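Local coordinates for E3 SUMO-protein ligase SIZ1 (Saccharomyces cerevisiae, PDB 3I2D) that acts as an E3 ligase that promotes attachment of SUMO to septins and PCNA, working with the conjugating enzyme UBC9 through its SP-RING zinc finger, at residues P81-N86 with L119-G124. Numbering follows the deposited sequence.
Sequences PELVMN and LYLFSG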
# COMPACT_ATOMS: atom_id res chain seq x y z
N PRO A 81 8.37 22.16 2.27
CA PRO A 81 9.63 22.49 2.95
C PRO A 81 9.53 22.96 4.39
O PRO A 81 10.26 22.49 5.25
CB PRO A 81 10.24 23.54 2.03
CG PRO A 81 9.03 24.28 1.57
CD PRO A 81 8.09 23.16 1.22
N GLU A 82 8.62 23.89 4.63
CA GLU A 82 8.43 24.45 5.96
C GLU A 82 7.93 23.42 6.99
O GLU A 82 8.18 23.56 8.18
CB GLU A 82 7.48 25.64 5.87
CG GLU A 82 7.04 25.95 4.44
CD GLU A 82 6.65 27.41 4.24
OE1 GLU A 82 7.55 28.28 4.34
OE2 GLU A 82 5.46 27.69 3.99
N LEU A 83 7.24 22.38 6.52
CA LEU A 83 6.70 21.33 7.39
C LEU A 83 7.72 20.24 7.69
O LEU A 83 7.60 19.11 7.21
CB LEU A 83 5.47 20.70 6.74
CG LEU A 83 4.13 20.90 7.44
CD1 LEU A 83 3.05 20.15 6.68
CD2 LEU A 83 4.23 20.39 8.87
N VAL A 84 8.74 20.58 8.46
CA VAL A 84 9.76 19.61 8.82
C VAL A 84 10.11 19.89 10.26
O VAL A 84 10.67 20.94 10.59
CB VAL A 84 10.99 19.77 7.95
CG1 VAL A 84 12.07 18.79 8.39
CG2 VAL A 84 10.61 19.54 6.50
N MET A 85 9.76 18.95 11.13
CA MET A 85 10.00 19.11 12.56
C MET A 85 10.85 17.98 13.13
O MET A 85 11.05 16.94 12.50
CB MET A 85 8.66 19.19 13.28
CG MET A 85 7.66 20.08 12.56
SD MET A 85 5.97 19.99 13.19
CE MET A 85 5.45 18.37 12.67
N ASN A 86 11.35 18.19 14.33
CA ASN A 86 12.16 17.19 15.01
C ASN A 86 11.55 16.95 16.37
O ASN A 86 11.06 17.89 17.01
CB ASN A 86 13.59 17.69 15.17
CG ASN A 86 14.27 17.92 13.84
OD1 ASN A 86 14.84 16.99 13.25
ND2 ASN A 86 14.22 19.16 13.35
N LEU A 119 -2.51 16.17 1.90
CA LEU A 119 -1.32 16.58 2.64
C LEU A 119 -1.09 15.61 3.81
O LEU A 119 -1.82 15.64 4.80
CB LEU A 119 -1.50 17.99 3.17
CG LEU A 119 -0.27 18.86 3.43
CD1 LEU A 119 -0.53 19.60 4.72
CD2 LEU A 119 1.01 18.03 3.52
N TYR A 120 -0.08 14.75 3.69
CA TYR A 120 0.20 13.78 4.73
C TYR A 120 1.40 14.15 5.58
O TYR A 120 2.39 14.70 5.10
CB TYR A 120 0.45 12.40 4.10
CG TYR A 120 -0.79 11.64 3.71
CD1 TYR A 120 -2.06 12.23 3.77
CD2 TYR A 120 -0.71 10.31 3.30
CE1 TYR A 120 -3.21 11.51 3.45
CE2 TYR A 120 -1.85 9.58 2.97
CZ TYR A 120 -3.09 10.19 3.05
OH TYR A 120 -4.22 9.47 2.74
N LEU A 121 1.31 13.88 6.87
CA LEU A 121 2.44 14.16 7.73
C LEU A 121 3.03 12.79 8.05
O LEU A 121 2.31 11.86 8.43
CB LEU A 121 1.98 14.86 8.99
CG LEU A 121 3.10 15.18 9.98
CD1 LEU A 121 4.18 16.02 9.30
CD2 LEU A 121 2.48 15.90 11.16
N PHE A 122 4.34 12.66 7.85
CA PHE A 122 5.03 11.40 8.13
C PHE A 122 5.95 11.59 9.31
O PHE A 122 6.35 12.71 9.64
CB PHE A 122 5.89 10.95 6.94
CG PHE A 122 5.10 10.45 5.77
CD1 PHE A 122 4.39 11.32 4.97
CD2 PHE A 122 5.07 9.09 5.48
CE1 PHE A 122 3.66 10.86 3.90
CE2 PHE A 122 4.33 8.61 4.41
CZ PHE A 122 3.63 9.50 3.62
N SER A 123 6.31 10.48 9.94
CA SER A 123 7.21 10.51 11.07
C SER A 123 8.07 9.28 11.02
O SER A 123 7.61 8.22 10.64
CB SER A 123 6.42 10.54 12.36
OG SER A 123 7.29 10.52 13.47
N GLY A 124 9.33 9.42 11.40
CA GLY A 124 10.22 8.28 11.41
C GLY A 124 11.30 8.55 12.44
O GLY A 124 11.46 9.68 12.88
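Leu83 and Met85 meet Leu119 and Leu121 in a buried, wholly apolar contact inside the PINIT domain, between two strands of one antiparallel sheet that are next-but-one neighbours. Strand 195-204 runs between them, pairing through its backbone with Met85 on one flank and with Tyr120 and Phe122 on the other, which explains why strands 83-86 and 119-124 run nearly parallel, their directions differing by 24° and their axes approaching to 8.9 Å. At that spacing the backbones do not meet, and leucines and a methionine reach across over strand 195-204. The forked end of Leu83 offers two methyls: CD1 meets Leu119 tip to tip, 4.1 Å from Leu119 CD1, while Leu83 CD2 lies 4.4 Å from Leu121 CD1. Leu83 is also the centre of an inverse gamma turn, just after the chain has turned a corner at Pro81 and Glu82. The PINIT domain contains a second antiparallel sheet, and its strand 93-100 adds Phe100 beside Leu83, and Cys96 and Ala98 beside Met85. Met85, unbranched and flexible, can bend to reach across: its chain turns at the last torsion (chi3 -71°) and crosses Leu121 at about a right angle, bringing CE within 4.1 Å of Leu121 CD2.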